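PDB 3F7W: putative fructosamine-3-kinase from Thermobifida fusca YX, which probably acts as a kinase of the fructosamine kinase family, a group that phosphorylates sugar adducts on amines, though its own substrate is not established. Local coordinates for residues P97-A110 with P232-A245. Numbering follows the deposited sequence.
Sequences PTPEAAERFGHQLA and PYLDRVRDAYNEVA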
loop_
_atom_site.group_PDB
_atom_site.type_symbol
_atom_site.label_atom_id
_atom_site.label_comp_id
_atom_site.label_asym_id
_atom_site.label_seq_id
_atom_site.Cartn_x
_atom_site.Cartn_y
_atom_site.Cartn_z
ATOM N N PRO A 97 -11.136 -7.462 -15.067
ATOM C CA PRO A 97 -11.554 -8.170 -13.857
ATOM C C PRO A 97 -12.622 -9.189 -14.167
ATOM O O PRO A 97 -13.459 -8.957 -15.038
ATOM C CB PRO A 97 -12.130 -7.062 -12.949
ATOM C CG PRO A 97 -11.797 -5.761 -13.591
ATOM C CD PRO A 97 -11.460 -6.020 -15.032
ATOM N N THR A 98 -12.576 -10.315 -13.475
ATOM C CA THR A 98 -13.576 -11.369 -13.584
ATOM C C THR A 98 -13.914 -11.872 -12.191
ATOM O O THR A 98 -13.080 -11.806 -11.286
ATOM C CB THR A 98 -13.073 -12.547 -14.427
ATOM O OG1 THR A 98 -11.856 -13.063 -13.866
ATOM C CG2 THR A 98 -12.830 -12.133 -15.897
ATOM N N PRO A 99 -15.130 -12.402 -12.003
ATOM C CA PRO A 99 -15.490 -12.958 -10.694
ATOM C C PRO A 99 -14.606 -14.159 -10.278
ATOM O O PRO A 99 -14.301 -14.312 -9.114
ATOM C CB PRO A 99 -16.974 -13.361 -10.871
ATOM C CG PRO A 99 -17.192 -13.451 -12.339
ATOM C CD PRO A 99 -16.229 -12.520 -12.991
ATOM N N GLU A 100 -14.143 -14.947 -11.243
ATOM C CA GLU A 100 -13.243 -16.067 -10.972
ATOM C C GLU A 100 -11.899 -15.603 -10.403
ATOM O O GLU A 100 -11.369 -16.186 -9.450
ATOM C CB GLU A 100 -12.991 -16.848 -12.261
ATOM C CG GLU A 100 -14.227 -17.546 -12.863
ATOM C CD GLU A 100 -15.233 -16.639 -13.610
ATOM O OE1 GLU A 100 -14.891 -15.553 -14.153
ATOM O OE2 GLU A 100 -16.410 -17.059 -13.665
ATOM N N ALA A 101 -11.352 -14.562 -11.011
ATOM C CA ALA A 101 -10.096 -13.967 -10.550
ATOM C C ALA A 101 -10.297 -13.340 -9.169
ATOM O O ALA A 101 -9.404 -13.361 -8.337
ATOM C CB ALA A 101 -9.632 -12.903 -11.557
ATOM N N ALA A 102 -11.473 -12.760 -8.948
ATOM C CA ALA A 102 -11.780 -12.104 -7.684
ATOM C C ALA A 102 -11.762 -13.089 -6.522
ATOM O O ALA A 102 -11.182 -12.801 -5.460
ATOM C CB ALA A 102 -13.126 -11.374 -7.739
ATOM N N GLU A 103 -12.402 -14.235 -6.707
ATOM C CA GLU A 103 -12.367 -15.277 -5.678
ATOM C C GLU A 103 -10.938 -15.731 -5.400
ATOM O O GLU A 103 -10.518 -15.887 -4.241
ATOM C CB GLU A 103 -13.212 -16.468 -6.105
ATOM C CG GLU A 103 -14.670 -16.137 -6.307
ATOM C CD GLU A 103 -15.448 -17.335 -6.835
ATOM O OE1 GLU A 103 -15.015 -18.478 -6.549
ATOM O OE2 GLU A 103 -16.472 -17.124 -7.532
ATOM N N ARG A 104 -10.158 -15.886 -6.462
ATOM C CA ARG A 104 -8.794 -16.356 -6.299
ATOM C C ARG A 104 -7.949 -15.284 -5.584
ATOM O O ARG A 104 -7.155 -15.599 -4.699
ATOM C CB ARG A 104 -8.215 -16.736 -7.653
ATOM C CG ARG A 104 -8.907 -17.983 -8.266
ATOM C CD ARG A 104 -8.257 -18.381 -9.573
ATOM N NE ARG A 104 -6.935 -18.913 -9.269
ATOM C CZ ARG A 104 -6.688 -20.181 -8.945
ATOM N NH1 ARG A 104 -7.673 -21.086 -8.909
ATOM N NH2 ARG A 104 -5.439 -20.545 -8.660
ATOM N N PHE A 105 -8.203 -14.024 -5.904
ATOM C CA PHE A 105 -7.473 -12.908 -5.287
ATOM C C PHE A 105 -7.761 -12.818 -3.790
ATOM O O PHE A 105 -6.871 -12.536 -3.003
ATOM C CB PHE A 105 -7.816 -11.618 -6.005
ATOM C CG PHE A 105 -7.093 -10.415 -5.485
ATOM C CD1 PHE A 105 -5.719 -10.450 -5.238
ATOM C CD2 PHE A 105 -7.794 -9.243 -5.194
ATOM C CE1 PHE A 105 -5.060 -9.302 -4.764
ATOM C CE2 PHE A 105 -7.146 -8.134 -4.732
ATOM C CZ PHE A 105 -5.766 -8.171 -4.496
ATOM N N GLY A 106 -9.009 -13.095 -3.391
ATOM C CA GLY A 106 -9.370 -13.167 -1.972
ATOM C C GLY A 106 -8.487 -14.143 -1.211
ATOM O O GLY A 106 -7.969 -13.836 -0.149
ATOM N N HIS A 107 -8.310 -15.325 -1.763
ATOM C CA HIS A 107 -7.422 -16.321 -1.162
ATOM C C HIS A 107 -5.956 -15.861 -1.106
ATOM O O HIS A 107 -5.257 -16.101 -0.119
ATOM C CB HIS A 107 -7.511 -17.630 -1.942
ATOM C CG HIS A 107 -8.835 -18.332 -1.819
ATOM N ND1 HIS A 107 -9.208 -19.351 -2.674
ATOM C CD2 HIS A 107 -9.850 -18.199 -0.929
ATOM C CE1 HIS A 107 -10.400 -19.804 -2.317
ATOM N NE2 HIS A 107 -10.816 -19.118 -1.267
ATOM N N GLN A 108 -5.479 -15.259 -2.192
ATOM C CA GLN A 108 -4.133 -14.733 -2.274
ATOM C C GLN A 108 -3.861 -13.729 -1.168
ATOM O O GLN A 108 -2.806 -13.768 -0.523
ATOM C CB GLN A 108 -3.875 -14.057 -3.626
ATOM C CG GLN A 108 -3.847 -14.957 -4.862
ATOM C CD GLN A 108 -3.601 -14.167 -6.117
ATOM O OE1 GLN A 108 -4.522 -13.500 -6.658
ATOM N NE2 GLN A 108 -2.329 -14.141 -6.556
ATOM N N LEU A 109 -4.787 -12.800 -0.981
ATOM C CA LEU A 109 -4.633 -11.778 0.054
ATOM C C LEU A 109 -4.642 -12.344 1.468
ATOM O O LEU A 109 -3.895 -11.884 2.327
ATOM C CB LEU A 109 -5.757 -10.725 -0.059
ATOM C CG LEU A 109 -5.690 -9.609 -1.099
ATOM C CD1 LEU A 109 -6.988 -8.742 -0.944
ATOM C CD2 LEU A 109 -4.425 -8.757 -0.963
ATOM N N ALA A 110 -5.531 -13.301 1.734
ATOM C CA ALA A 110 -5.564 -13.965 3.022
ATOM C C ALA A 110 -4.208 -14.614 3.349
ATOM O O ALA A 110 -3.717 -14.478 4.458
ATOM C CB ALA A 110 -6.721 -15.030 3.073
ATOM N N PRO A 232 -13.515 -3.725 -8.425
ATOM C CA PRO A 232 -14.372 -4.680 -9.128
ATOM C C PRO A 232 -14.542 -5.930 -8.304
ATOM O O PRO A 232 -13.560 -6.423 -7.736
ATOM C CB PRO A 232 -13.597 -4.952 -10.418
ATOM C CG PRO A 232 -12.782 -3.660 -10.629
ATOM C CD PRO A 232 -12.355 -3.307 -9.236
ATOM N N TYR A 233 -15.779 -6.436 -8.216
ATOM C CA TYR A 233 -16.061 -7.692 -7.511
ATOM C C TYR A 233 -15.585 -7.694 -6.045
ATOM O O TYR A 233 -15.184 -8.731 -5.527
ATOM C CB TYR A 233 -15.472 -8.899 -8.289
ATOM C CG TYR A 233 -16.004 -8.976 -9.696
ATOM C CD1 TYR A 233 -17.357 -9.280 -9.941
ATOM C CD2 TYR A 233 -15.195 -8.677 -10.789
ATOM C CE1 TYR A 233 -17.849 -9.315 -11.220
ATOM C CE2 TYR A 233 -15.685 -8.699 -12.070
ATOM C CZ TYR A 233 -17.015 -9.008 -12.290
ATOM O OH TYR A 233 -17.507 -9.047 -13.578
ATOM N N LEU A 234 -15.646 -6.530 -5.394
ATOM C CA LEU A 234 -15.226 -6.402 -3.998
ATOM C C LEU A 234 -15.823 -7.461 -3.097
ATOM O O LEU A 234 -15.094 -8.091 -2.348
ATOM C CB LEU A 234 -15.580 -5.034 -3.430
ATOM C CG LEU A 234 -15.153 -4.796 -1.982
ATOM C CD1 LEU A 234 -13.618 -4.934 -1.780
ATOM C CD2 LEU A 234 -15.635 -3.423 -1.530
ATOM N N ASP A 235 -17.141 -7.675 -3.162
ATOM C CA ASP A 235 -17.764 -8.645 -2.267
ATOM C C ASP A 235 -17.276 -10.075 -2.505
ATOM O O ASP A 235 -17.122 -10.839 -1.552
ATOM C CB ASP A 235 -19.288 -8.587 -2.378
ATOM C CG ASP A 235 -19.868 -7.346 -1.745
ATOM O OD1 ASP A 235 -19.227 -6.804 -0.836
ATOM O OD2 ASP A 235 -20.972 -6.932 -2.153
ATOM N N ARG A 236 -17.026 -10.443 -3.762
ATOM C CA ARG A 236 -16.450 -11.762 -4.045
ATOM C C ARG A 236 -15.046 -11.920 -3.476
ATOM O O ARG A 236 -14.701 -12.994 -2.991
ATOM C CB ARG A 236 -16.397 -12.060 -5.525
ATOM C CG ARG A 236 -17.731 -12.464 -6.107
ATOM C CD ARG A 236 -17.566 -12.963 -7.530
ATOM N NE ARG A 236 -18.792 -13.568 -8.068
ATOM C CZ ARG A 236 -19.843 -12.887 -8.520
ATOM N NH1 ARG A 236 -19.870 -11.556 -8.486
ATOM N NH2 ARG A 236 -20.889 -13.547 -9.007
ATOM N N VAL A 237 -14.243 -10.860 -3.542
ATOM C CA VAL A 237 -12.893 -10.893 -2.967
ATOM C C VAL A 237 -13.018 -11.078 -1.467
ATOM O O VAL A 237 -12.376 -11.945 -0.918
ATOM C CB VAL A 237 -12.072 -9.622 -3.274
ATOM C CG1 VAL A 237 -10.701 -9.618 -2.494
ATOM C CG2 VAL A 237 -11.880 -9.460 -4.824
ATOM N N ARG A 238 -13.845 -10.258 -0.816
ATOM C CA ARG A 238 -14.003 -10.325 0.648
ATOM C C ARG A 238 -14.613 -11.631 1.107
ATOM O O ARG A 238 -14.194 -12.166 2.115
ATOM C CB ARG A 238 -14.847 -9.146 1.180
ATOM C CG ARG A 238 -14.096 -7.835 1.144
ATOM C CD ARG A 238 -14.763 -6.749 1.987
ATOM N NE ARG A 238 -16.102 -6.436 1.484
ATOM C CZ ARG A 238 -16.690 -5.248 1.587
ATOM N NH1 ARG A 238 -16.097 -4.216 2.184
ATOM N NH2 ARG A 238 -17.893 -5.099 1.096
ATOM N N ASP A 239 -15.611 -12.143 0.386
ATOM C CA ASP A 239 -16.203 -13.433 0.713
ATOM C C ASP A 239 -15.190 -14.575 0.651
ATOM O O ASP A 239 -15.127 -15.405 1.558
ATOM C CB ASP A 239 -17.383 -13.761 -0.228
ATOM C CG ASP A 239 -18.619 -12.919 0.044
ATOM O OD1 ASP A 239 -18.653 -12.180 1.043
ATOM O OD2 ASP A 239 -19.560 -12.994 -0.773
ATOM N N ALA A 240 -14.413 -14.622 -0.428
ATOM C CA ALA A 240 -13.352 -15.634 -0.583
ATOM C C ALA A 240 -12.280 -15.458 0.506
ATOM O O ALA A 240 -11.885 -16.423 1.142
ATOM C CB ALA A 240 -12.755 -15.584 -1.982
ATOM N N TYR A 241 -11.871 -14.222 0.777
ATOM C CA TYR A 241 -10.965 -13.934 1.913
ATOM C C TYR A 241 -11.479 -14.489 3.241
ATOM O O TYR A 241 -10.763 -15.190 3.984
ATOM C CB TYR A 241 -10.788 -12.419 2.005
ATOM C CG TYR A 241 -9.806 -11.966 3.041
ATOM C CD1 TYR A 241 -10.178 -11.864 4.394
ATOM C CD2 TYR A 241 -8.506 -11.634 2.684
ATOM C CE1 TYR A 241 -9.270 -11.444 5.364
ATOM C CE2 TYR A 241 -7.576 -11.207 3.661
ATOM C CZ TYR A 241 -7.987 -11.108 4.993
ATOM O OH TYR A 241 -7.106 -10.687 5.961
ATOM N N ASN A 242 -12.727 -14.173 3.531
ATOM C CA ASN A 242 -13.394 -14.605 4.767
ATOM C C ASN A 242 -13.600 -16.122 4.864
ATOM O O ASN A 242 -13.748 -16.652 5.957
ATOM C CB ASN A 242 -14.715 -13.827 4.959
ATOM C CG ASN A 242 -14.503 -12.420 5.544
ATOM O OD1 ASN A 242 -13.632 -12.213 6.390
ATOM N ND2 ASN A 242 -15.309 -11.456 5.101
ATOM N N GLU A 243 -13.568 -16.835 3.742
ATOM C CA GLU A 243 -13.670 -18.295 3.779
ATOM C C GLU A 243 -12.468 -18.875 4.467
ATOM O O GLU A 243 -12.594 -19.838 5.208
ATOM C CB GLU A 243 -13.684 -18.905 2.389
ATOM C CG GLU A 243 -14.981 -18.809 1.649
ATOM C CD GLU A 243 -14.835 -19.205 0.181
ATOM O OE1 GLU A 243 -13.713 -19.602 -0.282
ATOM O OE2 GLU A 243 -15.862 -19.108 -0.506
ATOM N N VAL A 244 -11.302 -18.288 4.202
ATOM C CA VAL A 244 -10.027 -18.863 4.597
ATOM C C VAL A 244 -9.390 -18.185 5.818
ATOM O O VAL A 244 -8.640 -18.822 6.543
ATOM C CB VAL A 244 -9.017 -18.883 3.413
ATOM C CG1 VAL A 244 -9.590 -19.675 2.223
ATOM C CG2 VAL A 244 -8.671 -17.515 2.988
ATOM N N ALA A 245 -9.649 -16.890 6.008
ATOM C CA ALA A 245 -9.148 -16.149 7.165
ATOM C C ALA A 245 -10.230 -15.198 7.655
ATOM O O ALA A 245 -10.058 -13.993 7.573
ATOM C CB ALA A 245 -7.867 -15.379 6.815
#
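P232 CB meets P97 CB just ahead of two obliquely crossing helices, 99-110 and 234-244, that pack in the helical part of a protein-kinase-like fold; their axes cross at -43° and approach to 7.0 Å. Y233, at the N-cap position, lays one ring face over P99, whose CD makes a CH-pi contact, while Y233 CB touches A102 CB at 3.5 Å. An alanine in place of Y233 would probably leave P99 without its aromatic cover and open a gap beside the start of helix 99-110. R236 runs extended from CG to NE and sets a guanidinium face on P99 CB. V237 is a knob in a hole formed by A102, F105, G106 and L109: CG1, anti to the backbone N (chi1 173°), faces G106 CA, and CG2 reaches A102. The helices come nearest at G106, whose CA lies 3.4 Å from V237 O; any CB there would clash. A240 CB rests 3.2 Å from E103 O. The Y241 ring receives A110 CB over one face, while its OH is hydrogen-bonded to H113 ND1, farther along helix 99-114. At E243, OE1 accepts from H107 NE2 at 3.1 Å and 166°, the oxygen lying almost in the imidazole plane.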